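Local coordinates for protein glycine cleavage system transcriptional repressor, putative (PDB 1U8S) that probably represses transcription of the glycine cleavage system genes, as a cytoplasmic regulator built from two ACT domains, at residues Thr10-Asp15 with Gly43-Leu48; Gln157-Phe162 with Gly173-Ile178; Gly31-Asp36 with Leu51-Pro56; Asp86-Ala91 with Arg148-Cys153. One frame throughout, in Å; residues are numbered along the deposited sequence.

Contacts 1 and 3 are the buried ones, and both sit in the first antiparallel sheet. They share strand 45-54, which contact 1 joins to strand 5-14 and contact 3 to strand 33-42, and both also touch the second subunit. Main-chain hydrogen bonds dominate them, with a regular register in contact 1 and a bulged one in contact 3. Contact 2 belongs to the second ACT domain, on the opposite side of the chain's centre, and is side-chain packing of a helix on a sheet with no hydrogen bond across it. Contact 4 is a surface contact between the interdomain loop and the end of strand 141-149; it meets contact 2 where Leu158 packs on Val149 and Cys153.

Contact 1 of 4, residues Thr10-Asp15 with Gly43-Leu48; sequences TAVGTD and GKEFTL
Ala11 pairs with Leu48, and Gly13 with Phe46, through two backbone hydrogen bonds each. The shortest, Phe46 N to Gly13 O at 2.7 Å, is also nearly straight, with 164° at the hydrogen. Asp15 N to Lys44 O, 3.0 Å, adds a fifth. Val12-Thr47 and Thr14-Glu45 are non-hydrogen-bonded pairs, and there CA-H groups approach carbonyls, as Val12 CA does Phe46 O at 3.4 Å. These are the two inner strands of the βαββαβ ACT sheet.

On the face of Ala11, Phe46 and Leu48, the apolar contact is Ala11 CB on Leu48 CD2 at 4.4 Å. Phe46 CB makes a van der Waals contact with Gly13 O at 3.4 Å. From helix 19-28, Ile19 and Cys20 pack on Phe46 and Val23 on Leu48. On the other face Val12 CG1 lies 4.3 Å from Thr47 CG2, and Met78 of the second subunit packs on Val12.

Among the polar groups, the Asp15 carboxylate, its plane 15° from the Phe46 ring, brings OD1 to 3.8 Å from Phe46 CB. Glu45 folds back at chi2 (-57°), carrying OE2 to 3.3 Å from Thr14 N, at too poor an angle for a hydrogen bond. Instead OE2 makes a salt bridge to Lys80 and OE1 a hydrogen bond to Thr82, both of the second subunit, so the main chain holds the strands together while this charge serves the dimer.

Contact 2 of 4, residues Gln157-Phe162 with Gly173-Ile178; sequences QLQEEF and GSLNFI
Helix 155-168 lies on edge strand 172-179 in the second ACT domain, and Leu175 is the residue that fits between Gln159 and Phe162 on the helix. Its CD1 reaches the helix backbone, 3.5 Å from Gln159 CA, and also meets Phe162 CB at 3.7 Å. Leu175 holds CG anti to its own N (chi1 -163°), which directs the branched end, with CD1, at the helix; it and Phe162 reach past one another from facing backbones. The Phe162 ring reaches on to the start of the strand. Its edge comes against Gly173, with CE2 3.6 Å from Gly173 C, where the glycine has no side chain to keep the ring off the main chain; the same CE2 stands 3.5 Å from Ser174 O, approached obliquely.

This is the helix-on-sheet layer of the βαββαβ fold: the segments run antiparallel at 167°, their axes 9.2 Å apart, and no hydrogen bond joins them. Strand 172-179 is bonded through its backbone to strand 92-100 instead, Ser174 with Tyr97 and Asn176 with Glu95. Helix 107-116 brings Phe113 to both Leu158 and Phe162.

The Phe177 ring takes Leu158 CD2 at its edge, 4.0 Å from CE1, while Leu175 CD2, from the same strand, lies above one face near the ring's margin. Phe177 CE2 is 4.0 Å from Gln159 OE1, with the amide plane turned 32° from that of the ring.

Contact 3 of 4, residues Gly31-Asp36 with Leu51-Pro56; sequences GCNIID and LISGSP
Ile35 bulges toward Leu51 and lays its CB 3.9 Å from Leu51 CD2, the two side chains meeting at a slant. Its chi1 (-58°) sets CG1 beside its own N, and the bend at chi2 (-63°) carries CD1 alongside the neighbouring strand to Ser53 OG, 3.8 Å away. That hydroxyl also touches Asn33, 3.7 Å from CB. On the other face Ile52 is the bump: its CG2 meets Ile34 CG1 at 4.3 Å and its CD1 meets Cys32 SG at 4.2 Å, with Val27 of helix 19-28 packed on both isoleucines.

The strands form the hairpin 33-42/45-54 of the first ACT domain, and a beta bulge between Ile34 and Asp36 shifts its register by one. Asn33 and Ser53 bond in both directions; past them Leu51 O accepts from Ile35 N, while Leu51 N gives to Asp36 O.

At the open end, Cys32 CB presses on Ser53 O at 3.1 Å, and its sulfur settles over Gly54, 4.2 Å from CA, where no side chain stands in the way. Beyond, a water bridges Gly31 O, in the Schellman motif closing helix 19-28, to Ser55 N, just before helix 56-71. Asn33 OD1 accepts a hydrogen bond from Thr128 of the second subunit.

Contact 4 of 4, residues Asp86-Ala91 with Arg148-Cys153; sequences DHQTHA and RVDSGC
Arg148 lies across one face of the His90 imidazole. The arginine chain is extended from CG to NE, and its atoms from CB through NE pass over the ring: CB is 3.7 Å from His90 CB, and CD stands over the centre, 3.5 Å from the centroid and 14° off the ring normal, a CH-pi contact. Beyond CD, the guanidinium is almost parallel to the ring, 10° between planes, with His90 NE2 over the rim of one face. NE is 3.5 Å from NE2, but the angle is poor and no hydrogen bond forms. A chi1 of 84° places His90 CG between the backbone N and the carbonyl carbon, which presents the ring to the arginine chain, and ND1 is hydrogen-bonded to Tyr92 O.

Val149 offers its main chain: Ala91 N gives a weak hydrogen bond to Val149 O, 3.1 Å. The Val149 side chain points away, into the packing with Val94 and with Leu155 and Leu158 of helix 155-168. At Asp150 the strand is over, and CB rests 3.7 Å from Thr89 O. Ser151 follows in the type I beta turn from Asp150 to Cys153, and its N lies 3.7 Å from Ala91 CB.

Asp86-Ala91 belongs to the loop between the two ACT sheets, and the contacts of His90 and Ala91 with Arg148-Ser151 dock its end on the second domain. Arg148, with Arg38 close by, already concentrates positive charge, so this packing would probably disfavour a doubly protonated His90; the Tyr92 carbonyl is consistent with a proton on ND1.

Contact 1 of 4, residues Thr10-Asp15 with Gly43-Leu48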
loop_
_atom_site.group_PDB
_atom_site.type_symbol
_atom_site.label_atom_id
_atom_site.label_comp_id
_atom_site.label_asym_id
_atom_site.label_seq_id
_atom_site.Cartn_x
_atom_site.Cartn_y
_atom_site.Cartn_z
ATOM N N THR B 10 -2.773 -4.380 -9.728
ATOM C CA THR B 10 -2.040 -3.142 -9.588
ATOM C C THR B 10 -2.727 -2.129 -10.491
ATOM O O THR B 10 -3.048 -2.432 -11.636
ATOM C CB THR B 10 -0.571 -3.308 -10.024
ATOM O OG1 THR B 10 0.245 -3.523 -8.867
ATOM C CG2 THR B 10 -0.087 -2.078 -10.759
ATOM N N ALA B 11 -2.948 -0.924 -9.982
ATOM C CA ALA B 11 -3.601 0.106 -10.776
ATOM C C ALA B 11 -3.129 1.518 -10.450
ATOM O O ALA B 11 -2.880 1.856 -9.297
ATOM C CB ALA B 11 -5.109 0.008 -10.597
ATOM N N VAL B 12 -3.005 2.340 -11.485
ATOM C CA VAL B 12 -2.577 3.721 -11.323
ATOM C C VAL B 12 -3.423 4.558 -12.255
ATOM O O VAL B 12 -3.503 4.288 -13.451
ATOM C CB VAL B 12 -1.103 3.915 -11.702
ATOM C CG1 VAL B 12 -0.651 5.325 -11.328
ATOM C CG2 VAL B 12 -0.263 2.887 -11.005
ATOM N N GLY B 13 -4.066 5.574 -11.701
ATOM C CA GLY B 13 -4.901 6.432 -12.514
ATOM C C GLY B 13 -5.075 7.789 -11.875
ATOM O O GLY B 13 -4.925 7.953 -10.657
ATOM N N THR B 14 -5.378 8.777 -12.703
ATOM C CA THR B 14 -5.584 10.115 -12.199
ATOM C C THR B 14 -6.718 10.022 -11.194
ATOM O O THR B 14 -7.840 9.632 -11.534
ATOM C CB THR B 14 -5.974 11.086 -13.322
ATOM O OG1 THR B 14 -5.006 11.014 -14.376
ATOM C CG2 THR B 14 -6.018 12.506 -12.788
ATOM N N ASP B 15 -6.408 10.368 -9.952
ATOM C CA ASP B 15 -7.386 10.326 -8.883
ATOM C C ASP B 15 -8.588 11.225 -9.146
ATOM O O ASP B 15 -8.457 12.424 -9.376
ATOM C CB ASP B 15 -6.726 10.709 -7.557
ATOM C CG ASP B 15 -7.690 10.648 -6.385
ATOM O OD1 ASP B 15 -8.349 9.598 -6.227
ATOM O OD2 ASP B 15 -7.779 11.645 -5.622
ATOM N N GLY B 43 0.954 12.038 -5.480
ATOM C CA GLY B 43 0.864 13.101 -6.463
ATOM C C GLY B 43 -0.615 13.356 -6.682
ATOM O O GLY B 43 -1.371 13.531 -5.719
ATOM N N LYS B 44 -1.041 13.370 -7.940
ATOM C CA LYS B 44 -2.451 13.575 -8.247
ATOM C C LYS B 44 -3.028 12.201 -8.595
ATOM O O LYS B 44 -4.183 12.090 -9.008
ATOM C CB LYS B 44 -2.607 14.511 -9.447
ATOM C CG LYS B 44 -1.812 15.808 -9.352
ATOM C CD LYS B 44 -2.287 16.699 -8.206
ATOM C CE LYS B 44 -1.488 18.003 -8.151
ATOM N NZ LYS B 44 -1.983 18.953 -7.096
ATOM N N GLU B 45 -2.222 11.157 -8.389
ATOM C CA GLU B 45 -2.610 9.789 -8.724
ATOM C C GLU B 45 -3.258 8.921 -7.644
ATOM O O GLU B 45 -3.019 9.075 -6.441
ATOM C CB GLU B 45 -1.393 9.024 -9.260
ATOM C CG GLU B 45 -0.562 9.795 -10.253
ATOM C CD GLU B 45 -1.368 10.260 -11.448
ATOM O OE1 GLU B 45 -1.167 11.416 -11.868
ATOM O OE2 GLU B 45 -2.190 9.471 -11.966
ATOM N N PHE B 46 -4.070 7.985 -8.114
ATOM C CA PHE B 46 -4.750 7.019 -7.266
ATOM C C PHE B 46 -3.943 5.736 -7.488
ATOM O O PHE B 46 -3.841 5.259 -8.618
ATOM C CB PHE B 46 -6.206 6.858 -7.750
ATOM C CG PHE B 46 -6.867 5.572 -7.322
ATOM C CD1 PHE B 46 -7.443 5.446 -6.062
ATOM C CD2 PHE B 46 -6.919 4.479 -8.190
ATOM C CE1 PHE B 46 -8.067 4.246 -5.670
ATOM C CE2 PHE B 46 -7.538 3.276 -7.809
ATOM C CZ PHE B 46 -8.111 3.165 -6.546
ATOM N N THR B 47 -3.337 5.200 -6.433
ATOM C CA THR B 47 -2.554 3.973 -6.578
ATOM C C THR B 47 -3.147 2.885 -5.701
ATOM O O THR B 47 -3.458 3.120 -4.525
ATOM C CB THR B 47 -1.052 4.173 -6.210
ATOM O OG1 THR B 47 -0.935 4.542 -4.836
ATOM C CG2 THR B 47 -0.440 5.267 -7.050
ATOM N N LEU B 48 -3.272 1.693 -6.275
ATOM C CA LEU B 48 -3.863 0.551 -5.588
ATOM C C LEU B 48 -3.155 -0.811 -5.734
ATOM O O LEU B 48 -2.822 -1.239 -6.840
ATOM C CB LEU B 48 -5.298 0.405 -6.072
ATOM C CG LEU B 48 -5.988 -0.907 -5.767
ATOM C CD1 LEU B 48 -6.659 -0.801 -4.428
ATOM C CD2 LEU B 48 -7.020 -1.195 -6.843
#

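Contact 2 of 4, residues Gln157-Phe162 with Gly173-Ile178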
loop_
_atom_site.group_PDB
_atom_site.type_symbol
_atom_site.label_atom_id
_atom_site.label_comp_id
_atom_site.label_asym_id
_atom_site.label_seq_id
_atom_site.Cartn_x
_atom_site.Cartn_y
_atom_site.Cartn_z
ATOM N N GLN B 157 14.759 -7.033 21.767
ATOM C CA GLN B 157 15.864 -7.566 20.989
ATOM C C GLN B 157 15.953 -6.930 19.594
ATOM O O GLN B 157 17.050 -6.700 19.082
ATOM C CB GLN B 157 15.716 -9.078 20.856
ATOM C CG GLN B 157 16.864 -9.726 20.135
ATOM C CD GLN B 157 16.675 -11.208 19.989
ATOM O OE1 GLN B 157 16.534 -11.922 20.984
ATOM N NE2 GLN B 157 16.667 -11.690 18.743
ATOM N N LEU B 158 14.804 -6.663 18.976
ATOM C CA LEU B 158 14.789 -6.041 17.661
ATOM C C LEU B 158 15.368 -4.641 17.806
ATOM O O LEU B 158 16.153 -4.183 16.965
ATOM C CB LEU B 158 13.356 -5.955 17.124
ATOM C CG LEU B 158 13.121 -5.243 15.781
ATOM C CD1 LEU B 158 13.877 -5.937 14.660
ATOM C CD2 LEU B 158 11.638 -5.236 15.485
ATOM N N GLN B 159 14.996 -3.971 18.891
ATOM C CA GLN B 159 15.469 -2.624 19.134
ATOM C C GLN B 159 16.965 -2.562 19.386
ATOM O O GLN B 159 17.633 -1.613 18.990
ATOM C CB GLN B 159 14.720 -2.023 20.305
ATOM C CG GLN B 159 15.199 -0.653 20.707
ATOM C CD GLN B 159 14.179 0.039 21.564
ATOM O OE1 GLN B 159 13.187 0.558 21.055
ATOM N NE2 GLN B 159 14.394 0.030 22.877
ATOM N N GLU B 160 17.496 -3.570 20.057
ATOM C CA GLU B 160 18.920 -3.590 20.329
ATOM C C GLU B 160 19.687 -3.820 19.036
ATOM O O GLU B 160 20.646 -3.116 18.746
ATOM C CB GLU B 160 19.240 -4.662 21.382
ATOM C CG GLU B 160 19.056 -4.151 22.814
ATOM C CD GLU B 160 19.118 -5.243 23.870
ATOM O OE1 GLU B 160 19.301 -4.904 25.061
ATOM O OE2 GLU B 160 18.971 -6.436 23.515
ATOM N N GLU B 161 19.256 -4.790 18.243
ATOM C CA GLU B 161 19.925 -5.064 16.979
ATOM C C GLU B 161 19.868 -3.842 16.056
ATOM O O GLU B 161 20.817 -3.561 15.326
ATOM C CB GLU B 161 19.284 -6.282 16.316
ATOM C CG GLU B 161 19.165 -7.457 17.275
ATOM C CD GLU B 161 18.758 -8.740 16.596
ATOM O OE1 GLU B 161 17.887 -8.682 15.701
ATOM O OE2 GLU B 161 19.297 -9.805 16.972
ATOM N N PHE B 162 18.757 -3.113 16.102
ATOM C CA PHE B 162 18.586 -1.915 15.287
ATOM C C PHE B 162 19.543 -0.816 15.735
ATOM O O PHE B 162 20.023 -0.035 14.908
ATOM C CB PHE B 162 17.154 -1.396 15.394
ATOM C CG PHE B 162 16.962 -0.035 14.791
ATOM C CD1 PHE B 162 16.882 0.125 13.407
ATOM C CD2 PHE B 162 16.916 1.101 15.602
ATOM C CE1 PHE B 162 16.764 1.402 12.839
ATOM C CE2 PHE B 162 16.799 2.383 15.049
ATOM C CZ PHE B 162 16.724 2.532 13.665
ATOM N N GLY B 173 19.299 6.839 14.551
ATOM C CA GLY B 173 18.082 6.113 14.286
ATOM C C GLY B 173 17.255 5.912 15.532
ATOM O O GLY B 173 17.780 5.739 16.629
ATOM N N SER B 174 15.945 5.961 15.355
ATOM C CA SER B 174 15.010 5.747 16.438
ATOM C C SER B 174 14.059 4.637 16.017
ATOM O O SER B 174 13.871 4.371 14.831
ATOM C CB SER B 174 14.238 7.031 16.752
ATOM O OG SER B 174 13.804 7.681 15.574
ATOM N N LEU B 175 13.471 3.976 16.999
ATOM C CA LEU B 175 12.553 2.891 16.722
ATOM C C LEU B 175 11.274 3.153 17.515
ATOM O O LEU B 175 11.303 3.736 18.599
ATOM C CB LEU B 175 13.214 1.577 17.121
ATOM C CG LEU B 175 12.644 0.277 16.577
ATOM C CD1 LEU B 175 13.689 -0.809 16.685
ATOM C CD2 LEU B 175 11.396 -0.101 17.350
ATOM N N ASN B 176 10.145 2.744 16.957
ATOM C CA ASN B 176 8.869 2.966 17.609
ATOM C C ASN B 176 8.035 1.704 17.425
ATOM O O ASN B 176 8.092 1.074 16.369
ATOM C CB ASN B 176 8.167 4.159 16.951
ATOM C CG ASN B 176 7.368 4.991 17.936
ATOM O OD1 ASN B 176 6.173 5.233 17.734
ATOM N ND2 ASN B 176 8.026 5.452 19.002
ATOM N N PHE B 177 7.283 1.329 18.457
ATOM C CA PHE B 177 6.414 0.154 18.398
ATOM C C PHE B 177 4.968 0.577 18.606
ATOM O O PHE B 177 4.671 1.400 19.470
ATOM C CB PHE B 177 6.778 -0.848 19.486
ATOM C CG PHE B 177 8.067 -1.567 19.248
ATOM C CD1 PHE B 177 8.195 -2.465 18.194
ATOM C CD2 PHE B 177 9.149 -1.365 20.088
ATOM C CE1 PHE B 177 9.383 -3.153 17.983
ATOM C CE2 PHE B 177 10.343 -2.049 19.883
ATOM C CZ PHE B 177 10.458 -2.947 18.827
ATOM N N ILE B 178 4.067 0.020 17.806
ATOM C CA ILE B 178 2.642 0.323 17.927
ATOM C C ILE B 178 1.866 -0.972 17.730
ATOM O O ILE B 178 1.991 -1.618 16.689
ATOM C CB ILE B 178 2.151 1.291 16.844
ATOM C CG1 ILE B 178 3.041 2.529 16.781
ATOM C CG2 ILE B 178 0.722 1.693 17.134
ATOM C CD1 ILE B 178 2.785 3.371 15.530
#

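Contact 3 of 4, residues Gly31-Asp36 with Leu51-Pro56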
loop_
_atom_site.group_PDB
_atom_site.type_symbol
_atom_site.label_atom_id
_atom_site.label_comp_id
_atom_site.label_asym_id
_atom_site.label_seq_id
_atom_site.Cartn_x
_atom_site.Cartn_y
_atom_site.Cartn_z
ATOM N N GLY B 31 -17.862 -11.527 -8.413
ATOM C CA GLY B 31 -17.956 -12.725 -7.598
ATOM C C GLY B 31 -16.731 -12.978 -6.741
ATOM O O GLY B 31 -16.705 -13.911 -5.938
ATOM N N CYS B 32 -15.712 -12.142 -6.900
ATOM C CA CYS B 32 -14.488 -12.314 -6.140
ATOM C C CYS B 32 -14.509 -11.648 -4.773
ATOM O O CYS B 32 -15.331 -10.777 -4.492
ATOM C CB CYS B 32 -13.309 -11.781 -6.944
ATOM S SG CYS B 32 -13.159 -12.533 -8.565
ATOM N N ASN B 33 -13.594 -12.084 -3.920
ATOM C CA ASN B 33 -13.462 -11.542 -2.586
ATOM C C ASN B 33 -12.211 -10.700 -2.581
ATOM O O ASN B 33 -11.270 -10.974 -3.328
ATOM C CB ASN B 33 -13.297 -12.666 -1.573
ATOM C CG ASN B 33 -14.545 -13.483 -1.416
ATOM O OD1 ASN B 33 -15.508 -13.045 -0.782
ATOM N ND2 ASN B 33 -14.553 -14.674 -2.005
ATOM N N ILE B 34 -12.200 -9.660 -1.754
ATOM C CA ILE B 34 -11.025 -8.822 -1.639
ATOM C C ILE B 34 -10.352 -9.242 -0.339
ATOM O O ILE B 34 -10.841 -8.938 0.752
ATOM C CB ILE B 34 -11.393 -7.339 -1.581
ATOM C CG1 ILE B 34 -12.138 -6.954 -2.860
ATOM C CG2 ILE B 34 -10.130 -6.497 -1.453
ATOM C CD1 ILE B 34 -12.693 -5.556 -2.842
ATOM N N ILE B 35 -9.245 -9.970 -0.471
ATOM C CA ILE B 35 -8.485 -10.452 0.678
ATOM C C ILE B 35 -7.838 -9.301 1.433
ATOM O O ILE B 35 -7.910 -9.221 2.666
ATOM C CB ILE B 35 -7.363 -11.414 0.237
ATOM C CG1 ILE B 35 -7.959 -12.606 -0.523
ATOM C CG2 ILE B 35 -6.559 -11.863 1.446
ATOM C CD1 ILE B 35 -8.895 -13.467 0.304
ATOM N N ASP B 36 -7.199 -8.412 0.679
ATOM C CA ASP B 36 -6.514 -7.273 1.265
ATOM C C ASP B 36 -6.156 -6.287 0.171
ATOM O O ASP B 36 -6.243 -6.614 -1.008
ATOM C CB ASP B 36 -5.241 -7.744 1.973
ATOM C CG ASP B 36 -4.657 -6.686 2.869
ATOM O OD1 ASP B 36 -5.363 -5.685 3.138
ATOM O OD2 ASP B 36 -3.509 -6.857 3.315
ATOM N N LEU B 51 -5.348 -7.860 -3.756
ATOM C CA LEU B 51 -5.315 -9.315 -3.852
ATOM C C LEU B 51 -6.738 -9.837 -3.733
ATOM O O LEU B 51 -7.388 -9.663 -2.709
ATOM C CB LEU B 51 -4.466 -9.903 -2.721
ATOM C CG LEU B 51 -4.585 -11.419 -2.586
ATOM C CD1 LEU B 51 -4.094 -12.055 -3.870
ATOM C CD2 LEU B 51 -3.800 -11.916 -1.381
ATOM N N ILE B 52 -7.220 -10.482 -4.784
ATOM C CA ILE B 52 -8.573 -10.997 -4.768
ATOM C C ILE B 52 -8.545 -12.496 -4.996
ATOM O O ILE B 52 -7.535 -13.052 -5.410
ATOM C CB ILE B 52 -9.446 -10.335 -5.875
ATOM C CG1 ILE B 52 -8.898 -10.691 -7.256
ATOM C CG2 ILE B 52 -9.454 -8.810 -5.708
ATOM C CD1 ILE B 52 -9.721 -10.124 -8.403
ATOM N N SER B 53 -9.664 -13.147 -4.710
ATOM C CA SER B 53 -9.783 -14.581 -4.898
ATOM C C SER B 53 -11.182 -14.852 -5.435
ATOM O O SER B 53 -12.103 -14.074 -5.205
ATOM C CB SER B 53 -9.587 -15.312 -3.571
ATOM O OG SER B 53 -10.641 -15.006 -2.678
ATOM N N GLY B 54 -11.333 -15.950 -6.161
ATOM C CA GLY B 54 -12.630 -16.301 -6.705
ATOM C C GLY B 54 -12.505 -17.593 -7.475
ATOM O O GLY B 54 -11.453 -18.229 -7.460
ATOM N N SER B 55 -13.575 -17.995 -8.144
ATOM C CA SER B 55 -13.532 -19.223 -8.923
ATOM C C SER B 55 -12.669 -18.925 -10.141
ATOM O O SER B 55 -12.372 -17.763 -10.431
ATOM C CB SER B 55 -14.933 -19.611 -9.388
ATOM O OG SER B 55 -15.381 -18.695 -10.372
ATOM N N PRO B 56 -12.243 -19.969 -10.866
ATOM C CA PRO B 56 -11.420 -19.709 -12.046
ATOM C C PRO B 56 -12.259 -18.918 -13.043
ATOM O O PRO B 56 -11.751 -18.077 -13.788
ATOM C CB PRO B 56 -11.078 -21.112 -12.539
ATOM C CG PRO B 56 -12.265 -21.929 -12.089
ATOM C CD PRO B 56 -12.476 -21.413 -10.692
HETATM O O HOH W 1 -15.849 -16.837 -6.828
#

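Contact 4 of 4, residues Asp86-Ala91 with Arg148-Cys153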
loop_
_atom_site.group_PDB
_atom_site.type_symbol
_atom_site.label_atom_id
_atom_site.label_comp_id
_atom_site.label_asym_id
_atom_site.label_seq_id
_atom_site.Cartn_x
_atom_site.Cartn_y
_atom_site.Cartn_z
ATOM N N ASP B 86 -1.254 -16.903 2.748
ATOM C CA ASP B 86 -1.317 -17.369 4.135
ATOM C C ASP B 86 -1.285 -16.137 5.027
ATOM O O ASP B 86 -0.274 -15.434 5.108
ATOM C CB ASP B 86 -0.147 -18.303 4.482
ATOM C CG ASP B 86 1.211 -17.632 4.330
ATOM O OD1 ASP B 86 1.601 -17.338 3.174
ATOM O OD2 ASP B 86 1.880 -17.397 5.367
ATOM N N HIS B 87 -2.407 -15.879 5.690
ATOM C CA HIS B 87 -2.539 -14.714 6.555
ATOM C C HIS B 87 -1.518 -14.595 7.682
ATOM O O HIS B 87 -1.493 -15.407 8.610
ATOM C CB HIS B 87 -3.938 -14.665 7.169
ATOM C CG HIS B 87 -4.198 -13.425 7.966
ATOM N ND1 HIS B 87 -5.292 -13.283 8.793
ATOM C CD2 HIS B 87 -3.510 -12.260 8.049
ATOM C CE1 HIS B 87 -5.268 -12.085 9.349
ATOM N NE2 HIS B 87 -4.197 -11.444 8.915
ATOM N N GLN B 88 -0.688 -13.561 7.598
ATOM C CA GLN B 88 0.308 -13.298 8.627
ATOM C C GLN B 88 -0.269 -12.214 9.530
ATOM O O GLN B 88 -0.208 -11.029 9.198
ATOM C CB GLN B 88 1.623 -12.803 8.007
ATOM C CG GLN B 88 2.652 -13.899 7.703
ATOM C CD GLN B 88 3.534 -14.252 8.901
ATOM O OE1 GLN B 88 4.293 -13.416 9.399
ATOM N NE2 GLN B 88 3.439 -15.500 9.362
ATOM N N THR B 89 -0.855 -12.621 10.654
ATOM C CA THR B 89 -1.424 -11.663 11.592
ATOM C C THR B 89 -0.265 -10.905 12.211
ATOM O O THR B 89 0.753 -11.502 12.557
ATOM C CB THR B 89 -2.223 -12.370 12.708
ATOM O OG1 THR B 89 -1.440 -13.443 13.252
ATOM C CG2 THR B 89 -3.528 -12.930 12.160
ATOM N N HIS B 90 -0.402 -9.588 12.334
ATOM C CA HIS B 90 0.672 -8.804 12.919
ATOM C C HIS B 90 0.240 -8.143 14.223
ATOM O O HIS B 90 -0.840 -7.559 14.317
ATOM C CB HIS B 90 1.192 -7.774 11.900
ATOM C CG HIS B 90 0.405 -6.499 11.836
ATOM N ND1 HIS B 90 0.696 -5.405 12.627
ATOM C CD2 HIS B 90 -0.603 -6.113 11.020
ATOM C CE1 HIS B 90 -0.093 -4.399 12.295
ATOM N NE2 HIS B 90 -0.891 -4.802 11.320
ATOM N N ALA B 91 1.099 -8.257 15.230
ATOM C CA ALA B 91 0.832 -7.710 16.549
ATOM C C ALA B 91 1.407 -6.316 16.737
ATOM O O ALA B 91 0.967 -5.558 17.601
ATOM C CB ALA B 91 1.399 -8.633 17.595
ATOM N N ARG B 148 5.868 -4.650 10.023
ATOM C CA ARG B 148 4.991 -5.372 10.911
ATOM C C ARG B 148 5.643 -6.643 11.417
ATOM O O ARG B 148 6.184 -7.425 10.638
ATOM C CB ARG B 148 3.693 -5.694 10.177
ATOM C CG ARG B 148 2.920 -4.453 9.764
ATOM C CD ARG B 148 1.720 -4.814 8.921
ATOM N NE ARG B 148 0.914 -3.651 8.563
ATOM C CZ ARG B 148 -0.125 -3.690 7.735
ATOM N NH1 ARG B 148 -0.485 -4.843 7.175
ATOM N NH2 ARG B 148 -0.798 -2.576 7.464
ATOM N N VAL B 149 5.607 -6.826 12.733
ATOM C CA VAL B 149 6.155 -8.022 13.360
ATOM C C VAL B 149 5.037 -8.733 14.109
ATOM O O VAL B 149 4.104 -8.095 14.610
ATOM C CB VAL B 149 7.255 -7.672 14.347
ATOM C CG1 VAL B 149 8.324 -6.862 13.637
ATOM C CG2 VAL B 149 6.679 -6.911 15.522
ATOM N N ASP B 150 5.115 -10.054 14.176
ATOM C CA ASP B 150 4.088 -10.801 14.877
ATOM C C ASP B 150 4.382 -10.844 16.373
ATOM O O ASP B 150 5.315 -10.201 16.849
ATOM C CB ASP B 150 3.976 -12.210 14.298
ATOM C CG ASP B 150 5.301 -12.936 14.269
ATOM O OD1 ASP B 150 5.513 -13.725 13.329
ATOM O OD2 ASP B 150 6.124 -12.732 15.185
ATOM N N SER B 151 3.572 -11.594 17.109
ATOM C CA SER B 151 3.722 -11.722 18.559
ATOM C C SER B 151 4.983 -12.498 18.964
ATOM O O SER B 151 5.511 -12.310 20.064
ATOM C CB SER B 151 2.486 -12.416 19.129
ATOM O OG SER B 151 2.258 -13.643 18.452
ATOM N N GLY B 152 5.459 -13.360 18.070
ATOM C CA GLY B 152 6.642 -14.151 18.354
ATOM C C GLY B 152 7.956 -13.408 18.217
ATOM O O GLY B 152 9.024 -14.017 18.277
ATOM N N CYS B 153 7.884 -12.091 18.040
ATOM C CA CYS B 153 9.080 -11.273 17.886
ATOM C C CYS B 153 9.471 -10.536 19.168
ATOM O O CYS B 153 8.661 -9.837 19.784
ATOM C CB CYS B 153 8.880 -10.267 16.746
ATOM S SG CYS B 153 10.307 -9.197 16.397
#